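PDB 4ZU2: putative isohexenylglutaconyl-CoA hydratase, which probably hydrates an isohexenylglutaconyl-CoA intermediate of citronellate breakdown, as a member of the enoyl-CoA hydratase/isomerase (crotonase) family. Local coordinates for residues A[50-54]-A[204-210]; A[246-250]-A[260-264]; A[98-103]-A[216-220]; A[104-110]-A[124-130]. All coordinates share one frame; numbering follows the deposited sequence.

How the contacts relate
The chain first passes the loop 50-54, between helix 33-47 and strand 54-59. It then leaves helix 81-99 through 98-103 and enters strand 104-109. Contact 4 pairs this strand with 126-130 and closes a short loop, which lies within the spans of both contact 1 and contact 3. Contact 1 brings 204-210 back to 50-54, and contact 3 brings helix 209-221 back to 98-103, so these two cross. D125 and K216 join contacts 3 and 4 by a salt bridge. Contact 2 follows in series at the C-terminal end. Its W262 probably bonds to R53 of contact 1 and lies close to R206.

Contact 1: A[50-54]-A[204-210]; sequences RSVRA and LRRCAPN
R53 turns CG beside its backbone N (chi1 -59°) and bends at chi3 (64°), which carries its guanidinium to the backbone of R205 and C207. There NH2 is shared by two carbonyls. R53 NH2 donates to R205 O at 2.6 Å, with R205 O close to the guanidinium plane. It also donates to C207 O at 2.9 Å. In both bonds the donor stands above the carbonyl plane, away from the lone-pair directions. Water 1 adds a bridge: it accepts from R53 NE and donates to C207 O at 2.6 Å.

The R205 side chain crosses R53 at about a right angle. R205 CD lies over one face of the R53 guanidinium, 3.5 Å from R53 NH1. The two guanidinium groups come close, but each has other partners. R205 NH2 forms a salt bridge with E15, and R53 NH1 bonds to W262 O.

Van der Waals contacts flank this grip. A54 CB meets L204 CD1 at 4.0 Å, and P209 CB rests against R50 O at 3.7 Å. R50 CG lies 3.6 Å from N210 OD1, while the polar ends turn to R47 O for R50 and E246 for N210. The segment 204-210 spans the turn between helices 190-205 and 209-221, and the contact pins it to the loop before strand 54-59. Each of the three R53 nitrogens thus has a hydrogen-bond partner. The charge sits among carbonyl oxygens, which would be expected to stabilise it beside R205.

Contact 2: A[246-250]-A[260-264]; sequences EGSEG and PVWAQ
The start of helix 247-255 packs here against the short 3-10 turn 261-263 at the C-terminal end of this crotonase-family chain. The W262 indole reaches into the first turn of the helix. W262 CG sits between its backbone N and carbonyl carbon (chi1 54°), which sends the six-membered ring toward E246 and G250. E246 O lies at the ring edge, near its plane, 3.2 Å from W262 CH2. The same carbonyl accepts the helix bond from G250 N. G250 CA comes within 3.4 Å of W262 CH2; with no side chain there, the ring can approach the helix backbone. E246 CG meets W262 CZ3 at 3.7 Å, and its carboxylate goes on to N210. P260 CB covers part of one face of the indole. At the far end, W262 NE1 probably bonds to R206 O, but the modelled distance is doubtfully short. S141 of the second subunit packs on both P260 and W262.

E249 runs past W262 in the opposite direction, with its carboxylate plane steep to the ring. R258 forms a salt bridge with E249 OE2. This oxygen also takes a weak hydrogen bond from V261 N at 3.1 Å, with an N-H...O angle of 132°.

Contact 3: A[98-103]-A[216-220]; sequences AQAAPQ and KALLL
K216 reaches from helix 209-221 toward 98-103, where helix 81-99 ends and runs into a loop, with a fully extended chain. CB starts toward that segment, with CG opposite the backbone N (chi1 179°), and every later torsion is also close to 180°. At CD the chain arrives beside A101 O, 3.1 Å away. CE lies close to two carbonyl oxygens, 3.1 Å from A101 O and 3.3 Å from Q99 O. The tip, NZ, is gripped by several oxygens. K216 NZ donates to A101 O at 2.7 Å, in the carbonyl plane. It donates to Q103 O at 2.9 Å, nearly in line with that carbonyl. Water 2 accepts from K216 NZ at 2.7 Å and donates to A98 O. D125 supplies a salt bridge from the neighbouring strand region.

One turn further along the helix, L220 packs against the last turn of helix 81-99. L220 CD1 touches Q99 O at 3.6 Å and packs near A100. L220 CD2 lies against Q99 CG at 3.9 Å. The Q99 amide itself bonds through OE1 to R163 of the second subunit.

The contact joins the exit from helix 81-99 to helix 209-221 beside the subunit interface. A buried ammonium surrounded by carbonyls, water and the D125 carboxylate would be expected to keep its charge.

Contact 4: A[104-110]-A[124-130]; sequences LLVALVE and SDVAIAA
V106 and I128 meet in the apolar centre, on the face of the sheet that also carries V126 and L108. V106 CG1 touches I128 CD1 at 3.8 Å. L108 CD1 reaches across to I128 CB at 3.5 Å, brought there by a CG set opposite the backbone N (chi1 -156°). L193 and L197 of helix 190-205 cover this face. The other face carries A107, A127, V109 and A129. There V109 CG2 and A129 CB are modelled 3.2 Å apart, closer than normal contact, so the exact spacing is doubtful. F135 packs on both residues. A107 CB rests on S124 CB at 3.9 Å.

Strands 104-109 and 126-130 are parallel neighbours in the main sheet of the crotonase fold. The link between them holds the short strand 112-114 and helix 116-121. Their backbone bonds run A107 N to V126 O, I128 N to A107 O, V109 N to I128 O and A130 N to V109 O. I128 N donates to A107 O at 2.8 Å. Before them, V126 N donates to L105 O, which also takes a weak bond from D125 N.

The polar edge lies at the start of the strands. With CG opposite the carbonyl carbon (chi1 -58°), the D125 carboxylate reaches the backbone of the facing strand. L105 N donates to D125 OD2 at 3.0 Å, on the anti side of OD2 and 25° out of the carboxylate plane. L104 CD1 packs on D125 CB at 3.6 Å. D125 OD1 forms a salt bridge with R163 of the second subunit.

Contact 1: A[50-54]-A[204-210]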
loop_
_atom_site.group_PDB
_atom_site.type_symbol
_atom_site.label_atom_id
_atom_site.label_comp_id
_atom_site.label_asym_id
_atom_site.label_seq_id
_atom_site.Cartn_x
_atom_site.Cartn_y
_atom_site.Cartn_z
ATOM N N ARG A 50 -28.086 -7.088 11.828
ATOM C CA ARG A 50 -26.897 -7.538 12.564
ATOM C C ARG A 50 -26.978 -9.004 12.964
ATOM O O ARG A 50 -26.019 -9.558 13.508
ATOM C CB ARG A 50 -26.669 -6.688 13.816
ATOM C CG ARG A 50 -26.292 -5.226 13.547
ATOM C CD ARG A 50 -24.923 -5.032 12.865
ATOM N NE ARG A 50 -24.949 -3.818 12.052
ATOM C CZ ARG A 50 -25.251 -3.773 10.761
ATOM N NH1 ARG A 50 -25.519 -4.890 10.079
ATOM N NH2 ARG A 50 -25.283 -2.597 10.146
ATOM N N SER A 51 -28.120 -9.638 12.700
ATOM C CA SER A 51 -28.173 -11.080 12.776
ATOM C C SER A 51 -27.343 -11.685 11.621
ATOM O O SER A 51 -26.810 -12.784 11.748
ATOM C CB SER A 51 -29.629 -11.575 12.811
ATOM O OG SER A 51 -30.122 -11.899 11.525
ATOM N N VAL A 52 -27.184 -10.957 10.512
ATOM C CA VAL A 52 -26.342 -11.424 9.392
ATOM C C VAL A 52 -24.924 -10.869 9.550
ATOM O O VAL A 52 -24.696 -9.687 9.336
ATOM C CB VAL A 52 -26.946 -10.982 8.046
ATOM C CG1 VAL A 52 -26.145 -11.551 6.886
ATOM C CG2 VAL A 52 -28.410 -11.424 7.938
ATOM N N ARG A 53 -23.986 -11.718 9.955
ATOM C CA ARG A 53 -22.672 -11.285 10.464
ATOM C C ARG A 53 -21.590 -11.557 9.422
ATOM O O ARG A 53 -20.500 -10.995 9.493
ATOM C CB ARG A 53 -22.306 -12.085 11.723
ATOM C CG ARG A 53 -23.278 -11.966 12.889
ATOM C CD ARG A 53 -23.002 -13.023 13.971
ATOM N NE ARG A 53 -21.694 -12.858 14.614
ATOM C CZ ARG A 53 -21.203 -13.656 15.567
ATOM N NH1 ARG A 53 -21.880 -14.724 16.021
ATOM N NH2 ARG A 53 -20.012 -13.394 16.071
ATOM N N ALA A 54 -21.878 -12.463 8.480
ATOM C CA ALA A 54 -20.939 -12.758 7.408
ATOM C C ALA A 54 -21.629 -13.088 6.061
ATOM O O ALA A 54 -22.771 -13.540 6.010
ATOM C CB ALA A 54 -19.991 -13.851 7.814
ATOM N N LEU A 204 -14.468 -15.314 13.029
ATOM C CA LEU A 204 -15.394 -14.208 12.909
ATOM C C LEU A 204 -16.471 -14.234 13.972
ATOM O O LEU A 204 -17.009 -13.180 14.349
ATOM C CB LEU A 204 -16.023 -14.270 11.504
ATOM C CG LEU A 204 -17.179 -13.370 11.076
ATOM C CD1 LEU A 204 -18.531 -13.834 11.587
ATOM C CD2 LEU A 204 -16.920 -11.934 11.408
ATOM N N ARG A 205 -16.830 -15.430 14.436
ATOM C CA ARG A 205 -17.953 -15.559 15.371
ATOM C C ARG A 205 -17.565 -15.107 16.796
ATOM O O ARG A 205 -18.456 -14.847 17.631
ATOM C CB ARG A 205 -18.508 -17.006 15.387
ATOM C CG ARG A 205 -19.124 -17.505 14.048
ATOM C CD ARG A 205 -20.560 -17.025 13.799
ATOM N NE ARG A 205 -21.390 -18.042 13.142
ATOM C CZ ARG A 205 -22.721 -17.966 12.968
ATOM N NH1 ARG A 205 -23.431 -16.928 13.392
ATOM N NH2 ARG A 205 -23.359 -18.951 12.358
ATOM N N ARG A 206 -16.249 -15.042 17.064
ATOM C CA ARG A 206 -15.699 -14.431 18.268
ATOM C C ARG A 206 -16.065 -12.940 18.314
ATOM O O ARG A 206 -16.156 -12.349 19.381
ATOM C CB ARG A 206 -14.152 -14.472 18.287
ATOM C CG ARG A 206 -13.440 -15.783 18.094
ATOM C CD ARG A 206 -13.908 -16.795 19.094
ATOM N NE ARG A 206 -13.270 -18.099 18.898
ATOM C CZ ARG A 206 -13.808 -19.120 18.221
ATOM N NH1 ARG A 206 -15.030 -19.009 17.660
ATOM N NH2 ARG A 206 -13.117 -20.264 18.107
ATOM N N CYS A 207 -16.260 -12.348 17.135
ATOM C CA CYS A 207 -16.296 -10.902 16.951
ATOM C C CYS A 207 -17.716 -10.365 16.887
ATOM O O CYS A 207 -18.556 -10.866 16.131
ATOM C CB CYS A 207 -15.512 -10.538 15.675
ATOM S SG CYS A 207 -13.730 -11.003 15.733
ATOM N N ALA A 208 -18.001 -9.350 17.695
ATOM C CA ALA A 208 -19.362 -8.763 17.744
ATOM C C ALA A 208 -19.739 -8.037 16.440
ATOM O O ALA A 208 -18.880 -7.447 15.771
ATOM C CB ALA A 208 -19.482 -7.787 18.936
ATOM N N PRO A 209 -21.025 -8.046 16.084
ATOM C CA PRO A 209 -21.445 -7.453 14.811
ATOM C C PRO A 209 -21.519 -5.910 14.741
ATOM O O PRO A 209 -21.186 -5.325 13.718
ATOM C CB PRO A 209 -22.829 -8.071 14.573
ATOM C CG PRO A 209 -23.274 -8.605 15.894
ATOM C CD PRO A 209 -22.036 -8.973 16.629
ATOM N N ASN A 210 -21.972 -5.246 15.784
ATOM C CA ASN A 210 -21.927 -3.792 15.764
ATOM C C ASN A 210 -20.499 -3.275 15.868
ATOM O O ASN A 210 -20.172 -2.268 15.241
ATOM C CB ASN A 210 -22.809 -3.185 16.837
ATOM C CG ASN A 210 -24.244 -3.566 16.672
ATOM O OD1 ASN A 210 -25.004 -2.908 15.957
ATOM N ND2 ASN A 210 -24.627 -4.651 17.308
HETATM O O HOH W 1 -20.022 -10.603 14.028
#

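Contact 2: A[246-250]-A[260-264]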
loop_
_atom_site.group_PDB
_atom_site.type_symbol
_atom_site.label_atom_id
_atom_site.label_comp_id
_atom_site.label_asym_id
_atom_site.label_seq_id
_atom_site.Cartn_x
_atom_site.Cartn_y
_atom_site.Cartn_z
ATOM N N GLU A 246 -22.912 -4.341 24.180
ATOM C CA GLU A 246 -22.101 -5.231 23.350
ATOM C C GLU A 246 -20.664 -5.133 23.873
ATOM O O GLU A 246 -19.988 -6.140 24.127
ATOM C CB GLU A 246 -22.200 -4.852 21.852
ATOM C CG GLU A 246 -21.851 -6.000 20.890
ATOM C CD GLU A 246 -21.833 -5.608 19.395
ATOM O OE1 GLU A 246 -21.052 -4.714 19.017
ATOM O OE2 GLU A 246 -22.551 -6.245 18.587
ATOM N N GLY A 247 -20.209 -3.902 24.056
ATOM C CA GLY A 247 -18.910 -3.659 24.629
ATOM C C GLY A 247 -18.940 -3.980 26.117
ATOM O O GLY A 247 -17.961 -4.458 26.686
ATOM N N SER A 248 -20.075 -3.738 26.749
ATOM C CA SER A 248 -20.242 -4.140 28.135
ATOM C C SER A 248 -20.330 -5.692 28.282
ATOM O O SER A 248 -19.567 -6.249 29.056
ATOM C CB SER A 248 -21.435 -3.422 28.749
ATOM O OG SER A 248 -22.643 -4.001 28.321
ATOM N N GLU A 249 -21.203 -6.386 27.532
ATOM C CA GLU A 249 -21.167 -7.882 27.477
ATOM C C GLU A 249 -19.802 -8.442 27.118
ATOM O O GLU A 249 -19.341 -9.427 27.692
ATOM C CB GLU A 249 -22.162 -8.441 26.476
ATOM C CG GLU A 249 -21.932 -9.897 26.052
ATOM C CD GLU A 249 -22.179 -10.928 27.151
ATOM O OE1 GLU A 249 -22.834 -10.588 28.149
ATOM O OE2 GLU A 249 -21.738 -12.093 26.994
ATOM N N GLY A 250 -19.146 -7.803 26.168
ATOM C CA GLY A 250 -17.865 -8.283 25.707
ATOM C C GLY A 250 -16.782 -8.177 26.759
ATOM O O GLY A 250 -16.023 -9.128 26.973
ATOM N N PRO A 260 -18.172 -14.305 25.151
ATOM C CA PRO A 260 -19.340 -13.419 25.052
ATOM C C PRO A 260 -20.435 -14.141 24.269
ATOM O O PRO A 260 -20.153 -15.123 23.597
ATOM C CB PRO A 260 -18.806 -12.207 24.287
ATOM C CG PRO A 260 -17.672 -12.740 23.481
ATOM C CD PRO A 260 -17.055 -13.835 24.315
ATOM N N VAL A 261 -21.666 -13.676 24.356
ATOM C CA VAL A 261 -22.764 -14.456 23.823
ATOM C C VAL A 261 -22.679 -14.685 22.311
ATOM O O VAL A 261 -22.940 -15.802 21.854
ATOM C CB VAL A 261 -24.152 -13.870 24.209
ATOM C CG1 VAL A 261 -24.325 -12.460 23.681
ATOM C CG2 VAL A 261 -25.264 -14.801 23.758
ATOM N N TRP A 262 -22.303 -13.646 21.557
ATOM C CA TRP A 262 -22.191 -13.750 20.104
ATOM C C TRP A 262 -21.246 -14.857 19.759
ATOM O O TRP A 262 -21.400 -15.446 18.733
ATOM C CB TRP A 262 -21.714 -12.452 19.426
ATOM C CG TRP A 262 -20.404 -11.899 19.991
ATOM C CD1 TRP A 262 -19.136 -12.322 19.707
ATOM C CD2 TRP A 262 -20.267 -10.835 20.939
ATOM N NE1 TRP A 262 -18.224 -11.580 20.407
ATOM C CE2 TRP A 262 -18.894 -10.665 21.180
ATOM C CE3 TRP A 262 -21.167 -10.027 21.617
ATOM C CZ2 TRP A 262 -18.407 -9.722 22.078
ATOM C CZ3 TRP A 262 -20.665 -9.060 22.501
ATOM C CH2 TRP A 262 -19.311 -8.923 22.715
ATOM N N ALA A 263 -20.282 -15.152 20.624
ATOM C CA ALA A 263 -19.324 -16.233 20.362
ATOM C C ALA A 263 -19.828 -17.621 20.740
ATOM O O ALA A 263 -19.054 -18.576 20.690
ATOM C CB ALA A 263 -18.056 -15.951 21.083
ATOM N N GLN A 264 -21.114 -17.715 21.110
ATOM C CA GLN A 264 -21.786 -18.986 21.495
ATOM C C GLN A 264 -22.544 -19.611 20.321
ATOM O O GLN A 264 -23.743 -19.385 20.161
ATOM C CB GLN A 264 -22.785 -18.779 22.652
ATOM C CG GLN A 264 -22.116 -18.516 23.960
ATOM C CD GLN A 264 -23.002 -18.010 25.079
ATOM O OE1 GLN A 264 -24.219 -18.208 25.073
ATOM N NE2 GLN A 264 -22.378 -17.356 26.075
#

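Contact 3: A[98-103]-A[216-220]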
loop_
_atom_site.group_PDB
_atom_site.type_symbol
_atom_site.label_atom_id
_atom_site.label_comp_id
_atom_site.label_asym_id
_atom_site.label_seq_id
_atom_site.Cartn_x
_atom_site.Cartn_y
_atom_site.Cartn_z
ATOM N N ALA A 98 -20.754 -3.433 -1.721
ATOM C CA ALA A 98 -20.209 -4.669 -1.214
ATOM C C ALA A 98 -19.020 -4.315 -0.288
ATOM O O ALA A 98 -18.973 -4.750 0.863
ATOM C CB ALA A 98 -19.779 -5.573 -2.354
ATOM N N GLN A 99 -18.084 -3.525 -0.819
ATOM C CA GLN A 99 -16.934 -2.986 -0.082
ATOM C C GLN A 99 -17.351 -2.428 1.274
ATOM O O GLN A 99 -16.673 -2.632 2.294
ATOM C CB GLN A 99 -16.248 -1.868 -0.889
ATOM C CG GLN A 99 -15.006 -1.190 -0.205
ATOM C CD GLN A 99 -13.712 -1.906 -0.499
ATOM O OE1 GLN A 99 -13.657 -3.131 -0.492
ATOM N NE2 GLN A 99 -12.675 -1.144 -0.837
ATOM N N ALA A 100 -18.479 -1.747 1.286
ATOM C CA ALA A 100 -18.905 -1.031 2.478
ATOM C C ALA A 100 -19.930 -1.800 3.290
ATOM O O ALA A 100 -20.472 -1.265 4.242
ATOM C CB ALA A 100 -19.431 0.387 2.092
ATOM N N ALA A 101 -20.177 -3.062 2.942
ATOM C CA ALA A 101 -21.097 -3.896 3.725
ATOM C C ALA A 101 -20.678 -4.049 5.205
ATOM O O ALA A 101 -19.528 -4.373 5.472
ATOM C CB ALA A 101 -21.225 -5.304 3.092
ATOM N N PRO A 102 -21.626 -3.850 6.157
ATOM C CA PRO A 102 -21.382 -3.996 7.607
ATOM C C PRO A 102 -20.889 -5.388 8.041
ATOM O O PRO A 102 -20.119 -5.521 9.013
ATOM C CB PRO A 102 -22.756 -3.695 8.217
ATOM C CG PRO A 102 -23.395 -2.738 7.200
ATOM C CD PRO A 102 -22.961 -3.252 5.890
ATOM N N GLN A 103 -21.325 -6.390 7.288
ATOM C CA GLN A 103 -20.870 -7.775 7.394
ATOM C C GLN A 103 -19.430 -7.979 6.986
ATOM O O GLN A 103 -18.908 -7.244 6.130
ATOM C CB GLN A 103 -21.683 -8.650 6.399
ATOM C CG GLN A 103 -23.151 -8.862 6.724
ATOM C CD GLN A 103 -24.036 -7.718 6.318
ATOM O OE1 GLN A 103 -23.720 -6.953 5.398
ATOM N NE2 GLN A 103 -25.172 -7.594 7.008
ATOM N N LYS A 216 -15.157 -1.454 10.539
ATOM C CA LYS A 216 -14.971 -1.554 9.087
ATOM C C LYS A 216 -15.161 -0.157 8.407
ATOM O O LYS A 216 -14.387 0.245 7.536
ATOM C CB LYS A 216 -15.942 -2.593 8.530
ATOM C CG LYS A 216 -15.872 -2.770 7.061
ATOM C CD LYS A 216 -16.713 -3.939 6.606
ATOM C CE LYS A 216 -16.433 -4.267 5.152
ATOM N NZ LYS A 216 -17.226 -5.444 4.661
ATOM N N ALA A 217 -16.144 0.603 8.853
ATOM C CA ALA A 217 -16.310 1.977 8.351
ATOM C C ALA A 217 -15.107 2.879 8.599
ATOM O O ALA A 217 -14.735 3.658 7.743
ATOM C CB ALA A 217 -17.531 2.606 8.962
ATOM N N LEU A 218 -14.506 2.780 9.790
ATOM C CA LEU A 218 -13.339 3.583 10.143
ATOM C C LEU A 218 -12.170 3.264 9.240
ATOM O O LEU A 218 -11.432 4.148 8.845
ATOM C CB LEU A 218 -12.889 3.306 11.603
ATOM C CG LEU A 218 -13.764 3.868 12.707
ATOM C CD1 LEU A 218 -13.297 3.350 14.091
ATOM C CD2 LEU A 218 -13.769 5.403 12.632
ATOM N N LEU A 219 -11.950 1.980 9.007
ATOM C CA LEU A 219 -10.836 1.527 8.157
ATOM C C LEU A 219 -11.001 2.054 6.738
ATOM O O LEU A 219 -10.066 2.470 6.082
ATOM C CB LEU A 219 -10.793 -0.017 8.137
ATOM C CG LEU A 219 -10.470 -0.703 9.482
ATOM C CD1 LEU A 219 -10.874 -2.175 9.483
ATOM C CD2 LEU A 219 -8.984 -0.539 9.831
ATOM N N LEU A 220 -12.226 2.034 6.260
ATOM C CA LEU A 220 -12.498 2.476 4.902
ATOM C C LEU A 220 -12.301 3.976 4.800
ATOM O O LEU A 220 -11.847 4.479 3.795
ATOM C CB LEU A 220 -13.930 2.114 4.541
ATOM C CG LEU A 220 -14.110 0.599 4.335
ATOM C CD1 LEU A 220 -15.575 0.202 4.289
ATOM C CD2 LEU A 220 -13.411 0.118 3.089
HETATM O O HOH W 2 -16.765 -6.138 2.118
#

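Contact 4: A[104-110]-A[124-130]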
loop_
_atom_site.group_PDB
_atom_site.type_symbol
_atom_site.label_atom_id
_atom_site.label_comp_id
_atom_site.label_asym_id
_atom_site.label_seq_id
_atom_site.Cartn_x
_atom_site.Cartn_y
_atom_site.Cartn_z
ATOM N N LEU A 104 -18.825 -9.036 7.534
ATOM C CA LEU A 104 -17.626 -9.641 6.946
ATOM C C LEU A 104 -18.013 -10.320 5.593
ATOM O O LEU A 104 -18.967 -11.085 5.524
ATOM C CB LEU A 104 -17.025 -10.680 7.892
ATOM C CG LEU A 104 -15.624 -11.189 7.560
ATOM C CD1 LEU A 104 -14.545 -10.228 8.016
ATOM C CD2 LEU A 104 -15.358 -12.597 8.165
ATOM N N LEU A 105 -17.273 -10.005 4.531
ATOM C CA LEU A 105 -17.535 -10.520 3.205
ATOM C C LEU A 105 -16.363 -11.408 2.879
ATOM O O LEU A 105 -15.227 -10.934 2.791
ATOM C CB LEU A 105 -17.634 -9.396 2.188
ATOM C CG LEU A 105 -17.749 -9.837 0.715
ATOM C CD1 LEU A 105 -18.980 -10.733 0.431
ATOM C CD2 LEU A 105 -17.800 -8.644 -0.212
ATOM N N VAL A 106 -16.632 -12.699 2.752
ATOM C CA VAL A 106 -15.584 -13.654 2.409
ATOM C C VAL A 106 -15.765 -14.082 0.956
ATOM O O VAL A 106 -16.852 -14.494 0.578
ATOM C CB VAL A 106 -15.619 -14.903 3.330
ATOM C CG1 VAL A 106 -14.416 -15.830 3.045
ATOM C CG2 VAL A 106 -15.659 -14.472 4.777
ATOM N N ALA A 107 -14.714 -13.968 0.144
ATOM C CA ALA A 107 -14.781 -14.500 -1.206
ATOM C C ALA A 107 -14.015 -15.815 -1.341
ATOM O O ALA A 107 -12.848 -15.877 -1.058
ATOM C CB ALA A 107 -14.312 -13.485 -2.253
ATOM N N LEU A 108 -14.703 -16.848 -1.818
ATOM C CA LEU A 108 -14.081 -18.112 -2.167
ATOM C C LEU A 108 -13.950 -18.188 -3.692
ATOM O O LEU A 108 -14.932 -18.422 -4.419
ATOM C CB LEU A 108 -14.922 -19.258 -1.579
ATOM C CG LEU A 108 -14.236 -20.609 -1.313
ATOM C CD1 LEU A 108 -12.970 -20.417 -0.521
ATOM C CD2 LEU A 108 -15.149 -21.512 -0.554
ATOM N N VAL A 109 -12.748 -17.923 -4.197
ATOM C CA VAL A 109 -12.564 -17.748 -5.634
ATOM C C VAL A 109 -11.888 -18.987 -6.282
ATOM O O VAL A 109 -10.827 -19.424 -5.876
ATOM C CB VAL A 109 -11.816 -16.409 -5.960
ATOM C CG1 VAL A 109 -12.538 -15.195 -5.314
ATOM C CG2 VAL A 109 -10.405 -16.451 -5.504
ATOM N N GLU A 110 -12.551 -19.550 -7.283
ATOM C CA GLU A 110 -12.070 -20.729 -7.982
ATOM C C GLU A 110 -12.154 -20.425 -9.446
ATOM O O GLU A 110 -13.008 -19.664 -9.849
ATOM C CB GLU A 110 -12.969 -21.912 -7.690
ATOM C CG GLU A 110 -13.095 -22.222 -6.241
ATOM C CD GLU A 110 -14.110 -23.298 -6.005
ATOM O OE1 GLU A 110 -13.729 -24.501 -6.098
ATOM O OE2 GLU A 110 -15.294 -22.924 -5.772
ATOM N N SER A 124 -13.592 -7.794 -1.012
ATOM C CA SER A 124 -13.846 -8.703 0.099
ATOM C C SER A 124 -12.958 -8.338 1.327
ATOM O O SER A 124 -11.833 -7.828 1.170
ATOM C CB SER A 124 -13.592 -10.152 -0.346
ATOM O OG SER A 124 -12.249 -10.327 -0.754
ATOM N N ASP A 125 -13.458 -8.603 2.529
ATOM C CA ASP A 125 -12.617 -8.565 3.745
ATOM C C ASP A 125 -11.649 -9.768 3.809
ATOM O O ASP A 125 -10.536 -9.645 4.272
ATOM C CB ASP A 125 -13.461 -8.537 5.011
ATOM C CG ASP A 125 -14.413 -7.370 5.056
ATOM O OD1 ASP A 125 -13.943 -6.231 4.858
ATOM O OD2 ASP A 125 -15.615 -7.595 5.286
ATOM N N VAL A 126 -12.088 -10.907 3.306
ATOM C CA VAL A 126 -11.267 -12.102 3.222
ATOM C C VAL A 126 -11.523 -12.849 1.886
ATOM O O VAL A 126 -12.654 -13.215 1.541
ATOM C CB VAL A 126 -11.517 -13.032 4.459
ATOM C CG1 VAL A 126 -10.499 -14.202 4.512
ATOM C CG2 VAL A 126 -11.432 -12.235 5.735
ATOM N N ALA A 127 -10.463 -13.007 1.114
ATOM C CA ALA A 127 -10.472 -13.807 -0.121
ATOM C C ALA A 127 -9.602 -15.069 0.051
ATOM O O ALA A 127 -8.424 -14.999 0.481
ATOM C CB ALA A 127 -9.954 -13.013 -1.240
ATOM N N ILE A 128 -10.207 -16.208 -0.255
ATOM C CA ILE A 128 -9.546 -17.508 -0.236
ATOM C C ILE A 128 -9.602 -18.062 -1.674
ATOM O O ILE A 128 -10.679 -18.302 -2.190
ATOM C CB ILE A 128 -10.289 -18.470 0.723
ATOM C CG1 ILE A 128 -10.340 -17.908 2.162
ATOM C CG2 ILE A 128 -9.635 -19.845 0.727
ATOM C CD1 ILE A 128 -11.569 -18.286 2.949
ATOM N N ALA A 129 -8.456 -18.264 -2.319
ATOM C CA ALA A 129 -8.448 -18.712 -3.719
ATOM C C ALA A 129 -7.924 -20.130 -3.859
ATOM O O ALA A 129 -7.105 -20.597 -3.048
ATOM C CB ALA A 129 -7.613 -17.795 -4.561
ATOM N N ALA A 130 -8.421 -20.806 -4.893
ATOM C CA ALA A 130 -7.856 -22.068 -5.365
ATOM C C ALA A 130 -6.554 -21.759 -6.111
ATOM O O ALA A 130 -6.515 -20.831 -6.904
ATOM C CB ALA A 130 -8.834 -22.708 -6.293
#